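Local coordinates for protein lactococcal phage P2 ORF15 (Lactococcus phage p2, PDB 2WZP) that probably serves as the distal tail (Dit) protein of the phage baseplate, a structural component that would link the tail to the host-adsorption apparatus, at residues M[225-230]-M[266-271]; M[165-170]-M[316-321]. One frame throughout, in Å; residues are numbered along the deposited sequence.

Interaction 1: M[225-230]-M[266-271]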
loop_
_atom_site.group_PDB
_atom_site.type_symbol
_atom_site.label_atom_id
_atom_site.label_comp_id
_atom_site.label_asym_id
_atom_site.label_seq_id
_atom_site.Cartn_x
_atom_site.Cartn_y
_atom_site.Cartn_z
ATOM N N PHE M 225 4.980 38.264 25.783
ATOM C CA PHE M 225 5.646 38.246 24.490
ATOM C C PHE M 225 6.389 39.540 24.357
ATOM O O PHE M 225 7.554 39.563 23.956
ATOM C CB PHE M 225 4.624 38.114 23.354
ATOM C CG PHE M 225 4.270 36.691 23.015
ATOM C CD1 PHE M 225 5.174 35.872 22.339
ATOM C CD2 PHE M 225 3.025 36.170 23.342
ATOM C CE1 PHE M 225 4.867 34.546 22.059
ATOM C CE2 PHE M 225 2.707 34.853 23.028
ATOM C CZ PHE M 225 3.637 34.045 22.408
ATOM N N SER M 226 5.697 40.621 24.714
ATOM C CA SER M 226 6.148 42.002 24.612
ATOM C C SER M 226 5.091 42.904 25.232
ATOM O O SER M 226 4.017 42.462 25.654
ATOM C CB SER M 226 6.301 42.376 23.129
ATOM O OG SER M 226 5.110 42.186 22.384
ATOM N N PHE M 227 5.380 44.182 25.240
ATOM C CA PHE M 227 4.431 45.155 25.732
ATOM C C PHE M 227 4.565 46.401 24.896
ATOM O O PHE M 227 5.559 46.610 24.184
ATOM C CB PHE M 227 4.611 45.441 27.252
ATOM C CG PHE M 227 5.985 45.943 27.620
ATOM C CD1 PHE M 227 7.008 45.051 27.938
ATOM C CD2 PHE M 227 6.280 47.296 27.577
ATOM C CE1 PHE M 227 8.286 45.511 28.232
ATOM C CE2 PHE M 227 7.559 47.754 27.863
ATOM C CZ PHE M 227 8.545 46.863 28.218
ATOM N N MET M 228 3.569 47.240 25.034
ATOM C CA MET M 228 3.470 48.529 24.402
ATOM C C MET M 228 2.954 49.521 25.467
ATOM O O MET M 228 2.126 49.165 26.313
ATOM C CB MET M 228 2.527 48.397 23.233
ATOM C CG MET M 228 2.436 49.607 22.429
ATOM S SD MET M 228 0.833 50.298 22.731
ATOM C CE MET M 228 0.909 51.618 21.611
ATOM N N GLY M 229 3.490 50.728 25.461
ATOM C CA GLY M 229 3.091 51.722 26.449
ATOM C C GLY M 229 3.221 53.158 26.020
ATOM O O GLY M 229 3.989 53.475 25.102
ATOM N N ILE M 230 2.438 54.020 26.695
ATOM C CA ILE M 230 2.401 55.485 26.561
ATOM C C ILE M 230 2.877 55.992 27.893
ATOM O O ILE M 230 2.239 55.719 28.902
ATOM C CB ILE M 230 1.005 56.035 26.174
ATOM C CG1 ILE M 230 0.582 55.466 24.800
ATOM C CG2 ILE M 230 0.969 57.576 26.206
ATOM C CD1 ILE M 230 0.327 56.449 23.691
ATOM N N ILE M 266 5.677 59.595 25.429
ATOM C CA ILE M 266 6.579 58.721 24.693
ATOM C C ILE M 266 5.864 57.403 24.455
ATOM O O ILE M 266 5.306 56.837 25.389
ATOM C CB ILE M 266 7.873 58.482 25.517
ATOM C CG1 ILE M 266 8.638 59.814 25.773
ATOM C CG2 ILE M 266 8.773 57.396 24.861
ATOM C CD1 ILE M 266 9.703 59.734 26.924
ATOM N N LEU M 267 5.911 56.886 23.233
ATOM C CA LEU M 267 5.318 55.591 22.908
ATOM C C LEU M 267 6.424 54.561 22.747
ATOM O O LEU M 267 7.399 54.794 22.033
ATOM C CB LEU M 267 4.425 55.680 21.656
ATOM C CG LEU M 267 3.622 54.423 21.278
ATOM C CD1 LEU M 267 2.315 54.797 20.616
ATOM C CD2 LEU M 267 4.397 53.547 20.352
ATOM N N ILE M 268 6.283 53.441 23.442
ATOM C CA ILE M 268 7.230 52.322 23.379
ATOM C C ILE M 268 6.525 51.037 22.950
ATOM O O ILE M 268 5.360 50.855 23.283
ATOM C CB ILE M 268 8.134 52.136 24.635
ATOM C CG1 ILE M 268 7.316 51.818 25.897
ATOM C CG2 ILE M 268 9.049 53.365 24.859
ATOM C CD1 ILE M 268 8.135 51.386 27.117
ATOM N N ASN M 269 7.220 50.169 22.180
ATOM C CA ASN M 269 6.701 48.871 21.783
ATOM C C ASN M 269 7.840 47.913 21.608
ATOM O O ASN M 269 8.654 48.086 20.703
ATOM C CB ASN M 269 5.827 48.939 20.539
ATOM C CG ASN M 269 5.024 47.686 20.334
ATOM O OD1 ASN M 269 5.314 46.583 20.873
ATOM N ND2 ASN M 269 4.021 47.822 19.511
ATOM N N THR M 270 7.915 46.905 22.492
ATOM C CA THR M 270 9.008 45.917 22.491
ATOM C C THR M 270 8.786 44.734 21.529
ATOM O O THR M 270 9.623 43.828 21.466
ATOM C CB THR M 270 9.332 45.462 23.900
ATOM O OG1 THR M 270 8.217 44.758 24.425
ATOM C CG2 THR M 270 9.696 46.604 24.819
ATOM N N ASP M 271 7.656 44.743 20.785
ATOM C CA ASP M 271 7.330 43.715 19.790
ATOM C C ASP M 271 8.482 43.669 18.785
ATOM O O ASP M 271 8.734 44.672 18.136
ATOM C CB ASP M 271 6.007 44.082 19.086
ATOM C CG ASP M 271 5.510 43.161 17.988
ATOM O OD1 ASP M 271 6.314 42.335 17.480
ATOM O OD2 ASP M 271 4.347 43.316 17.574
HETATM O O HOH W 1 3.748 44.443 21.964
#
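Met228 faces Asn269 and Ile230 faces Leu267 as non-hydrogen-bonded pairs flanking the hydrogen-bonded pair Gly229–Ile268, in an antiparallel ladder whose strand axes approach to 4.6 Å at 174°. Gly229 and Ile268 exchange reciprocal N-H to O bonds, Ile268 N lying 2.8 Å from Gly229 O. At Phe227 the ladder changes character. Its carbonyl O still accepts from Thr270 N at 2.9 Å, but its amide N turns to a side chain, Thr270 OG1, at 3.0 Å. Thr270 thus grips both polar backbone atoms of one residue. With OG1 set between its own backbone N and carbonyl carbon (chi1 65°), the CG2 methyl is left over the Phe227 ring, a CH-pi contact 3.9 Å from the centroid. At the edge of the same ring, in its plane, Ile268 CD1 approaches CE2 to 3.8 Å. On the face carrying Met228, the bend at chi2 (-109°) brings CE onto Leu267 CD1 at 3.6 Å, while CG lies against the Asn269 amide. That amide closes an Asx turn: OD1 accepts from Asp271 N, which stands above the carbonyl plane, and also from a water that joins it to Ser226 OG. Asp271 OD1 in turn binds the backbone N of Asn273. Strand 312-322 flanks 225-230 on its other edge and strand 276-281 flanks 266-271, placing this pair inside the six-stranded sheet of the Dit C-terminal domain. Ile255 and Phe257 of strand 251-257 pack on the face bearing Phe227 and Ile268, while a chain of a different protein in the assembly packs against Met228, Ile230 and Leu267.

Interaction 2: M[165-170]-M[316-321]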
loop_
_atom_site.group_PDB
_atom_site.type_symbol
_atom_site.label_atom_id
_atom_site.label_comp_id
_atom_site.label_asym_id
_atom_site.label_seq_id
_atom_site.Cartn_x
_atom_site.Cartn_y
_atom_site.Cartn_z
ATOM N N TYR M 165 -1.789 34.344 22.806
ATOM C CA TYR M 165 -1.678 35.568 23.551
ATOM C C TYR M 165 -3.058 36.125 23.816
ATOM O O TYR M 165 -4.045 35.690 23.222
ATOM C CB TYR M 165 -0.763 36.593 22.837
ATOM C CG TYR M 165 -1.340 37.297 21.628
ATOM C CD1 TYR M 165 -2.102 38.457 21.766
ATOM C CD2 TYR M 165 -1.092 36.829 20.345
ATOM C CE1 TYR M 165 -2.610 39.120 20.656
ATOM C CE2 TYR M 165 -1.599 37.479 19.228
ATOM C CZ TYR M 165 -2.343 38.634 19.382
ATOM O OH TYR M 165 -2.857 39.255 18.265
ATOM N N THR M 166 -3.105 37.072 24.742
ATOM C CA THR M 166 -4.232 37.886 25.146
ATOM C C THR M 166 -3.629 39.225 25.449
ATOM O O THR M 166 -2.411 39.325 25.669
ATOM C CB THR M 166 -4.993 37.341 26.382
ATOM O OG1 THR M 166 -4.126 37.248 27.500
ATOM C CG2 THR M 166 -5.677 36.023 26.130
ATOM N N TYR M 167 -4.470 40.255 25.469
ATOM C CA TYR M 167 -4.000 41.581 25.806
ATOM C C TYR M 167 -4.459 41.911 27.176
ATOM O O TYR M 167 -5.570 41.550 27.587
ATOM C CB TYR M 167 -4.488 42.634 24.804
ATOM C CG TYR M 167 -3.689 42.705 23.519
ATOM C CD1 TYR M 167 -2.342 43.059 23.531
ATOM C CD2 TYR M 167 -4.302 42.500 22.280
ATOM C CE1 TYR M 167 -1.601 43.125 22.351
ATOM C CE2 TYR M 167 -3.584 42.618 21.090
ATOM C CZ TYR M 167 -2.227 42.914 21.133
ATOM O OH TYR M 167 -1.499 43.057 19.984
ATOM N N GLU M 168 -3.600 42.598 27.902
ATOM C CA GLU M 168 -3.907 43.078 29.238
ATOM C C GLU M 168 -3.584 44.546 29.256
ATOM O O GLU M 168 -2.458 44.949 28.958
ATOM C CB GLU M 168 -3.101 42.315 30.299
ATOM C CG GLU M 168 -3.454 42.693 31.731
ATOM C CD GLU M 168 -2.541 42.151 32.815
ATOM O OE1 GLU M 168 -2.893 42.320 34.005
ATOM O OE2 GLU M 168 -1.474 41.571 32.492
ATOM N N ASN M 169 -4.561 45.343 29.635
ATOM C CA ASN M 169 -4.411 46.804 29.752
ATOM C C ASN M 169 -4.209 47.179 31.204
ATOM O O ASN M 169 -4.977 46.743 32.053
ATOM C CB ASN M 169 -5.594 47.503 29.123
ATOM C CG ASN M 169 -5.529 47.433 27.612
ATOM O OD1 ASN M 169 -5.101 48.376 26.959
ATOM N ND2 ASN M 169 -5.845 46.283 27.014
ATOM N N LEU M 170 -3.086 47.841 31.502
ATOM C CA LEU M 170 -2.694 48.271 32.845
ATOM C C LEU M 170 -2.266 49.731 32.851
ATOM O O LEU M 170 -1.508 50.170 31.983
ATOM C CB LEU M 170 -1.514 47.442 33.373
ATOM C CG LEU M 170 -1.679 45.944 33.615
ATOM C CD1 LEU M 170 -0.401 45.361 34.146
ATOM C CD2 LEU M 170 -2.796 45.664 34.611
ATOM N N GLU M 316 0.560 54.036 30.530
ATOM C CA GLU M 316 -0.556 53.200 30.105
ATOM C C GLU M 316 0.045 52.123 29.233
ATOM O O GLU M 316 0.649 52.422 28.206
ATOM C CB GLU M 316 -1.588 54.031 29.326
ATOM C CG GLU M 316 -2.299 55.060 30.185
ATOM C CD GLU M 316 -3.666 54.686 30.719
ATOM O OE1 GLU M 316 -4.482 55.605 30.954
ATOM O OE2 GLU M 316 -3.926 53.475 30.894
ATOM N N PHE M 317 -0.087 50.879 29.680
ATOM C CA PHE M 317 0.432 49.693 29.002
ATOM C C PHE M 317 -0.650 48.822 28.361
ATOM O O PHE M 317 -1.787 48.759 28.839
ATOM C CB PHE M 317 1.250 48.857 30.004
ATOM C CG PHE M 317 2.719 49.192 30.127
ATOM C CD1 PHE M 317 3.669 48.186 30.218
ATOM C CD2 PHE M 317 3.150 50.514 30.163
ATOM C CE1 PHE M 317 5.018 48.490 30.359
ATOM C CE2 PHE M 317 4.505 50.819 30.262
ATOM C CZ PHE M 317 5.429 49.803 30.342
ATOM N N LYS M 318 -0.263 48.137 27.283
ATOM C CA LYS M 318 -1.012 47.095 26.576
ATOM C C LYS M 318 -0.019 45.954 26.463
ATOM O O LYS M 318 0.941 46.034 25.694
ATOM C CB LYS M 318 -1.511 47.556 25.207
ATOM C CG LYS M 318 -2.527 46.609 24.596
ATOM C CD LYS M 318 -2.880 47.033 23.190
ATOM C CE LYS M 318 -3.981 46.167 22.667
ATOM N NZ LYS M 318 -4.385 46.526 21.291
ATOM N N ILE M 319 -0.159 44.983 27.358
ATOM C CA ILE M 319 0.747 43.840 27.471
ATOM C C ILE M 319 0.251 42.679 26.684
ATOM O O ILE M 319 -0.938 42.370 26.727
ATOM C CB ILE M 319 0.967 43.507 28.952
ATOM C CG1 ILE M 319 1.613 44.709 29.680
ATOM C CG2 ILE M 319 1.795 42.248 29.123
ATOM C CD1 ILE M 319 0.939 45.118 30.830
ATOM N N LYS M 320 1.173 42.042 25.936
ATOM C CA LYS M 320 0.871 40.876 25.136
ATOM C C LYS M 320 1.271 39.684 25.982
ATOM O O LYS M 320 2.445 39.302 26.017
ATOM C CB LYS M 320 1.593 40.926 23.782
ATOM C CG LYS M 320 0.882 40.106 22.736
ATOM C CD LYS M 320 1.756 39.839 21.522
ATOM C CE LYS M 320 1.289 40.489 20.240
ATOM N NZ LYS M 320 2.254 40.214 19.155
ATOM N N ARG M 321 0.289 39.133 26.730
ATOM C CA ARG M 321 0.481 37.973 27.622
ATOM C C ARG M 321 0.772 36.712 26.819
ATOM O O ARG M 321 0.335 36.630 25.692
ATOM C CB ARG M 321 -0.731 37.796 28.536
ATOM C CG ARG M 321 -0.980 39.019 29.418
ATOM C CD ARG M 321 -2.017 38.816 30.477
ATOM N NE ARG M 321 -1.767 37.711 31.386
ATOM C CZ ARG M 321 -1.812 37.810 32.707
ATOM N NH1 ARG M 321 -1.606 36.741 33.463
ATOM N NH2 ARG M 321 -2.097 38.972 33.287
#
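An antiparallel strand pair at one margin of the six-stranded sheet in the Dit C-terminal domain, this contact joins 165-170, on the outermost strand within the chain, to 316-321. Glu168–Ile319 and Leu170–Phe317 are its regular hydrogen-bonded pairs, both with reciprocal N-H to O bonds. The two faces differ sharply. On one, lysines lie over tyrosines: Lys318, extended throughout with CG opposite its backbone N (chi1 -168°), carries CE over the centre of the Tyr167 ring, 3.5 Å from the centroid, and NZ to 4.1 Å in a cation-pi contact. Lys320 repeats this more loosely on Tyr165, its CE 4.0 Å above the ring plane. Both ammonium groups have carboxylate partners beyond the pair: Lys318 bridges to Asp40 and Lys320 to Asp134, whose other oxygen bonds Tyr165 OH, so these salt bridges connect the sheet to the N-terminal part of the chain. The other face is partly apolar, with Leu170 CD1 on Ile319 CD1 beside Trp218. There, Arg321 bends at chi3 to offer its guanidinium edge to Glu168, with NH2 2.8 Å from OE2: a salt bridge whose hydrogen bond is weak, with the carboxylate and guanidinium planes 48° apart.

How the interactions relate
Interactions 1 and 2 lie in one antiparallel sheet, with the pairing of 312-322 and 224-233 between them and their centres about 10 Å apart. The order 165-173, 312-322, 224-233, 265-269 places strands 224-233 and 312-322 side by side. Along the chain, 165-170 comes first and 316-321 last, with both segments of interaction 1 between them, so the long-range pairing encloses the more local one. Direct contacts join the two: Met228 O and Lys318 N lie 2.8 Å apart, a probable hydrogen bond, and the Phe227 and Phe317 rings meet nearly parallel. The sheet thereby brings the beginning and end of the Dit C-terminal domain together, illustrating how distant segments can complete one continuous sheet.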